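Local coordinates for ribosomal RNA small subunit methyltransferase D (Haemophilus influenzae, PDB 2IFT), which probably transfers a methyl group from S-adenosyl-L-methionine to N2 of guanine 966 of 16S rRNA in the assembled 30S particle, at residues S112-L117 with A140-S145; V79-L84 with N90-N95. All blocks are in the same frame, centred on the assembly; numbering follows the deposited sequence.

How the contacts relate
Both contacts belong to the Rossmann-like methyltransferase fold, and their centres lie about 17 Å apart. Contact 2 is the more buried: it seats the helix of one beta-alpha-beta unit on its own strand. Contact 1 is partly buried and joins two helices, one of them very short, with an exposed glutamine on its solvent side. Neither has a hydrogen bond between its segments. Both are held by packing of leucine methyl groups on neighbouring side chains. The polar atoms differ in their partners: in contact 1 a serine caps a helix, while in contact 2 Glu83 binds backbone N-H groups. The two contacts also touch. Ser113 and Phe116 pack on Leu82, and Ser112 packs on Leu84.

Contact 1. Residues S112-L117 with A140-S145; sequences SSLDFL and AEQAIS
Leu114 of the short helix 113-116 and Leu117, just after it, meet Gln142 and Ala143 of helix 139-149. The short helix follows strand 106-109, and here it packs against a helix that lies on the central sheet of the Rossmann-like fold. The backbones come closest at Leu114 and Ala143, whose CA atoms are 5.9 Å apart. The close packing is at Leu114, which leans over with one branch: CD2 packs 3.8 Å from Gln142 CB, and the two side chains cross at a slant. Leu114 CG is anti to its own carbonyl carbon (chi1 -64°). CD1 extends from CA, and CD2, the other branch, is the one that meets Gln142. The deeper, more buried pair is Leu117 with Ala143. Leu117 points its CB at the other helix, and its CD1 lies 4.3 Å from Ala143 CB. The same methyl is 4.1 Å from Ala143 O. The solvent side is at the exposed end of Gln142, whose OE1 borders Leu114 CD2 at 4.1 Å. Its NE2 makes weak hydrogen bonds to Phe137 O and Asn138 O.

The short helix has its own polar start. Ser112 is the N-cap, and its OG accepts from Leu114 N at 3.1 Å with a bent angle of 142°.

Leu117 O takes hydrogen bonds from Asn150 and Trp152, just past helix 139-149. Ser113 OG bonds to Gly60 O, beyond strand 56-59. On the sheet side, Ala143 packs on Leu131 of strand 126-131, and Ala140 rests on Val161 and Thr163 of strand 157-164.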
loop_
_atom_site.group_PDB
_atom_site.type_symbol
_atom_site.label_atom_id
_atom_site.label_comp_id
_atom_site.label_asym_id
_atom_site.label_seq_id
_atom_site.Cartn_x
_atom_site.Cartn_y
_atom_site.Cartn_z
ATOM N N SER A 112 -10.490 1.120 9.162
ATOM C CA SER A 112 -9.906 2.295 8.542
ATOM C C SER A 112 -8.476 2.279 9.056
ATOM O O SER A 112 -8.248 1.986 10.235
ATOM C CB SER A 112 -10.578 3.566 9.047
ATOM O OG SER A 112 -9.751 4.687 8.773
ATOM N N SER A 113 -7.516 2.587 8.196
ATOM C CA SER A 113 -6.128 2.602 8.634
ATOM C C SER A 113 -5.898 3.703 9.659
ATOM O O SER A 113 -4.971 3.629 10.466
ATOM C CB SER A 113 -5.194 2.804 7.445
ATOM O OG SER A 113 -4.846 1.558 6.871
ATOM N N LEU A 114 -6.743 4.724 9.631
ATOM C CA LEU A 114 -6.600 5.825 10.573
ATOM C C LEU A 114 -6.751 5.341 12.010
ATOM O O LEU A 114 -6.179 5.930 12.927
ATOM C CB LEU A 114 -7.630 6.917 10.268
ATOM C CG LEU A 114 -7.423 7.559 8.889
ATOM C CD1 LEU A 114 -8.527 8.569 8.606
ATOM C CD2 LEU A 114 -6.052 8.228 8.841
ATOM N N ASP A 115 -7.515 4.273 12.214
ATOM C CA ASP A 115 -7.692 3.754 13.565
ATOM C C ASP A 115 -6.872 2.499 13.790
ATOM O O ASP A 115 -6.302 2.315 14.864
ATOM C CB ASP A 115 -9.176 3.485 13.871
ATOM C CG ASP A 115 -9.964 4.771 14.104
ATOM O OD1 ASP A 115 -9.443 5.671 14.797
ATOM O OD2 ASP A 115 -11.102 4.885 13.608
ATOM N N PHE A 116 -6.807 1.642 12.777
ATOM C CA PHE A 116 -6.035 0.408 12.872
ATOM C C PHE A 116 -4.579 0.692 13.262
ATOM O O PHE A 116 -4.015 0.015 14.120
ATOM C CB PHE A 116 -6.071 -0.338 11.527
ATOM C CG PHE A 116 -5.046 -1.444 11.400
ATOM C CD1 PHE A 116 -3.888 -1.254 10.652
ATOM C CD2 PHE A 116 -5.265 -2.687 11.983
ATOM C CE1 PHE A 116 -2.962 -2.296 10.475
ATOM C CE2 PHE A 116 -4.346 -3.737 11.817
ATOM C CZ PHE A 116 -3.194 -3.537 11.059
ATOM N N LEU A 117 -3.989 1.701 12.623
ATOM C CA LEU A 117 -2.602 2.078 12.866
ATOM C C LEU A 117 -2.328 2.783 14.200
ATOM O O LEU A 117 -1.182 3.091 14.497
ATOM C CB LEU A 117 -2.089 2.956 11.709
ATOM C CG LEU A 117 -2.027 2.343 10.299
ATOM C CD1 LEU A 117 -1.592 3.407 9.309
ATOM C CD2 LEU A 117 -1.049 1.167 10.272
ATOM N N ALA A 140 -3.628 11.038 4.369
ATOM C CA ALA A 140 -2.342 10.405 4.119
ATOM C C ALA A 140 -1.356 10.893 5.185
ATOM O O ALA A 140 -0.533 10.125 5.670
ATOM C CB ALA A 140 -1.839 10.759 2.715
ATOM N N GLU A 141 -1.460 12.167 5.554
ATOM C CA GLU A 141 -0.577 12.743 6.563
ATOM C C GLU A 141 -0.807 12.073 7.918
ATOM O O GLU A 141 0.147 11.737 8.629
ATOM C CB GLU A 141 -0.814 14.243 6.670
ATOM N N GLN A 142 -2.071 11.881 8.276
ATOM C CA GLN A 142 -2.399 11.229 9.541
ATOM C C GLN A 142 -1.821 9.803 9.584
ATOM O O GLN A 142 -1.243 9.378 10.590
ATOM C CB GLN A 142 -3.917 11.180 9.730
ATOM C CG GLN A 142 -4.580 12.550 9.905
ATOM C CD GLN A 142 -6.102 12.456 9.987
ATOM O OE1 GLN A 142 -6.648 11.734 10.831
ATOM N NE2 GLN A 142 -6.795 13.186 9.105
ATOM N N ALA A 143 -1.972 9.070 8.484
ATOM C CA ALA A 143 -1.466 7.709 8.402
ATOM C C ALA A 143 0.056 7.675 8.540
ATOM O O ALA A 143 0.605 6.811 9.238
ATOM C CB ALA A 143 -1.878 7.079 7.083
ATOM N N ILE A 144 0.727 8.614 7.870
ATOM C CA ILE A 144 2.182 8.689 7.923
ATOM C C ILE A 144 2.604 8.785 9.378
ATOM O O ILE A 144 3.419 8.001 9.860
ATOM C CB ILE A 144 2.724 9.949 7.188
ATOM C CG1 ILE A 144 2.341 9.906 5.710
ATOM C CG2 ILE A 144 4.232 10.038 7.347
ATOM C CD1 ILE A 144 2.811 8.680 4.995
ATOM N N SER A 145 2.035 9.766 10.067
ATOM C CA SER A 145 2.333 9.994 11.464
ATOM C C SER A 145 2.185 8.723 12.295
ATOM O O SER A 145 3.057 8.396 13.088
ATOM C CB SER A 145 1.420 11.089 12.018
ATOM O OG SER A 145 1.317 10.978 13.428
#

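Contact 2. Residues V79-L84 with N90-N95; sequences VTFLEL and NQLKKN
A right-handed beta-alpha-beta crossover, as in Rossmann-like methyltransferases, runs from strand 78-82 through helix 86-98 to strand 106-109. This contact packs its helix against its first strand. Leu92 carries the helix side of the contact. It points from the helix toward the strand, and its CD1 does the touching. Phe81 CB lies 3.9 Å from Leu92 CD1, and Glu83 CB lies 4.2 Å from the same methyl. One methyl thus meets two residues, Phe81 and Glu83, that both point toward the helix. With chi1 at -71° and CD1 anti to CA, the methyl of Leu92 reaches the strand. The backbones stay further apart, with 8.2 Å between the CA atoms of Phe81 and Leu92.

Leu92 CD1 approaches the Phe81 ring obliquely. Val79 CG1 sits over one face of that ring, 3.6 Å above the plane and offset toward the rim. The ring also meets Phe69, with the planes at about 45°.

Glu83 gives this contact only its aliphatic part. Its carboxylate takes hydrogen bonds from two backbone groups: OE1 from Gly63 N and OE2 from Asp85 N. These bonds tie the chain just past the strand to the loop after strand 56-59 and to the start of the helix.

Strand 78-82 runs between strands 106-109 and 56-59, to which its backbone is hydrogen-bonded. Helix 66-73 flanks the contact: its Leu72 packs on Phe81, and its Ala71 and Leu72 pack on Val79.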
loop_
_atom_site.group_PDB
_atom_site.type_symbol
_atom_site.label_atom_id
_atom_site.label_comp_id
_atom_site.label_asym_id
_atom_site.label_seq_id
_atom_site.Cartn_x
_atom_site.Cartn_y
_atom_site.Cartn_z
ATOM N N VAL A 79 0.664 -9.536 1.800
ATOM C CA VAL A 79 -0.024 -8.275 1.617
ATOM C C VAL A 79 -1.225 -8.277 2.551
ATOM O O VAL A 79 -1.972 -9.252 2.620
ATOM C CB VAL A 79 -0.522 -8.089 0.173
ATOM C CG1 VAL A 79 -1.282 -6.782 0.057
ATOM C CG2 VAL A 79 0.651 -8.106 -0.788
ATOM N N THR A 80 -1.373 -7.192 3.294
ATOM C CA THR A 80 -2.482 -7.025 4.211
ATOM C C THR A 80 -3.284 -5.864 3.643
ATOM O O THR A 80 -2.721 -4.809 3.333
ATOM C CB THR A 80 -1.986 -6.665 5.609
ATOM O OG1 THR A 80 -1.153 -7.721 6.091
ATOM C CG2 THR A 80 -3.151 -6.465 6.565
ATOM N N PHE A 81 -4.587 -6.074 3.477
ATOM C CA PHE A 81 -5.470 -5.047 2.938
ATOM C C PHE A 81 -6.339 -4.450 4.041
ATOM O O PHE A 81 -7.032 -5.179 4.744
ATOM C CB PHE A 81 -6.404 -5.628 1.868
ATOM C CG PHE A 81 -5.698 -6.334 0.739
ATOM C CD1 PHE A 81 -5.154 -7.606 0.921
ATOM C CD2 PHE A 81 -5.628 -5.750 -0.523
ATOM C CE1 PHE A 81 -4.556 -8.288 -0.146
ATOM C CE2 PHE A 81 -5.033 -6.420 -1.590
ATOM C CZ PHE A 81 -4.499 -7.691 -1.402
ATOM N N LEU A 82 -6.284 -3.129 4.194
ATOM C CA LEU A 82 -7.098 -2.431 5.181
ATOM C C LEU A 82 -8.234 -1.733 4.445
ATOM O O LEU A 82 -8.006 -0.933 3.531
ATOM C CB LEU A 82 -6.259 -1.404 5.947
ATOM C CG LEU A 82 -5.750 -1.894 7.307
ATOM C CD1 LEU A 82 -6.933 -2.094 8.255
ATOM C CD2 LEU A 82 -4.980 -3.196 7.136
ATOM N N GLU A 83 -9.462 -2.040 4.837
ATOM C CA GLU A 83 -10.623 -1.457 4.175
ATOM C C GLU A 83 -11.801 -1.301 5.131
ATOM O O GLU A 83 -12.274 -2.276 5.696
ATOM C CB GLU A 83 -11.017 -2.337 2.983
ATOM C CG GLU A 83 -12.200 -1.830 2.192
ATOM C CD GLU A 83 -12.053 -0.374 1.805
ATOM O OE1 GLU A 83 -11.068 -0.039 1.104
ATOM O OE2 GLU A 83 -12.929 0.430 2.203
ATOM N N LEU A 84 -12.259 -0.060 5.288
ATOM C CA LEU A 84 -13.371 0.289 6.175
ATOM C C LEU A 84 -14.728 -0.187 5.656
ATOM O O LEU A 84 -15.518 -0.772 6.398
ATOM C CB LEU A 84 -13.443 1.809 6.354
ATOM C CG LEU A 84 -14.044 2.358 7.654
ATOM C CD1 LEU A 84 -14.591 3.747 7.405
ATOM C CD2 LEU A 84 -15.134 1.451 8.175
ATOM N N ASN A 90 -15.489 -7.201 1.274
ATOM C CA ASN A 90 -15.955 -8.535 0.885
ATOM C C ASN A 90 -15.498 -8.829 -0.534
ATOM O O ASN A 90 -15.113 -9.953 -0.855
ATOM C CB ASN A 90 -17.481 -8.639 0.937
ATOM C CG ASN A 90 -18.031 -8.487 2.335
ATOM O OD1 ASN A 90 -17.447 -8.977 3.306
ATOM N ND2 ASN A 90 -19.176 -7.821 2.445
ATOM N N GLN A 91 -15.549 -7.814 -1.389
ATOM C CA GLN A 91 -15.118 -7.981 -2.767
ATOM C C GLN A 91 -13.660 -8.444 -2.758
ATOM O O GLN A 91 -13.302 -9.408 -3.435
ATOM C CB GLN A 91 -15.256 -6.657 -3.516
ATOM C CG GLN A 91 -14.903 -6.715 -4.994
ATOM C CD GLN A 91 -15.792 -7.663 -5.787
ATOM O OE1 GLN A 91 -16.939 -7.926 -5.414
ATOM N NE2 GLN A 91 -15.269 -8.166 -6.898
ATOM N N LEU A 92 -12.824 -7.761 -1.976
ATOM C CA LEU A 92 -11.416 -8.128 -1.879
ATOM C C LEU A 92 -11.284 -9.607 -1.526
ATOM O O LEU A 92 -10.578 -10.348 -2.195
ATOM C CB LEU A 92 -10.705 -7.281 -0.817
ATOM C CG LEU A 92 -10.451 -5.798 -1.115
ATOM C CD1 LEU A 92 -9.803 -5.141 0.097
ATOM C CD2 LEU A 92 -9.553 -5.645 -2.334
ATOM N N LYS A 93 -11.968 -10.034 -0.471
ATOM C CA LYS A 93 -11.915 -11.428 -0.055
ATOM C C LYS A 93 -12.346 -12.350 -1.182
ATOM O O LYS A 93 -11.761 -13.413 -1.390
ATOM C CB LYS A 93 -12.816 -11.658 1.145
ATOM C CG LYS A 93 -12.288 -11.102 2.440
ATOM C CD LYS A 93 -13.321 -11.293 3.524
ATOM C CE LYS A 93 -12.864 -10.727 4.843
ATOM N NZ LYS A 93 -13.960 -10.838 5.851
ATOM N N LYS A 94 -13.372 -11.933 -1.911
ATOM C CA LYS A 94 -13.878 -12.726 -3.014
ATOM C C LYS A 94 -12.812 -12.879 -4.092
ATOM O O LYS A 94 -12.658 -13.957 -4.665
ATOM C CB LYS A 94 -15.139 -12.083 -3.592
ATOM C CG LYS A 94 -15.769 -12.874 -4.726
ATOM C CD LYS A 94 -17.170 -12.362 -5.038
ATOM C CE LYS A 94 -17.775 -13.052 -6.264
ATOM N NZ LYS A 94 -17.114 -12.626 -7.540
ATOM N N ASN A 95 -12.075 -11.809 -4.373
ATOM C CA ASN A 95 -11.026 -11.888 -5.383
ATOM C C ASN A 95 -9.842 -12.710 -4.884
ATOM O O ASN A 95 -9.224 -13.433 -5.655
ATOM C CB ASN A 95 -10.567 -10.492 -5.800
ATOM C CG ASN A 95 -11.558 -9.808 -6.715
ATOM O OD1 ASN A 95 -12.192 -10.457 -7.545
ATOM N ND2 ASN A 95 -11.689 -8.496 -6.583
#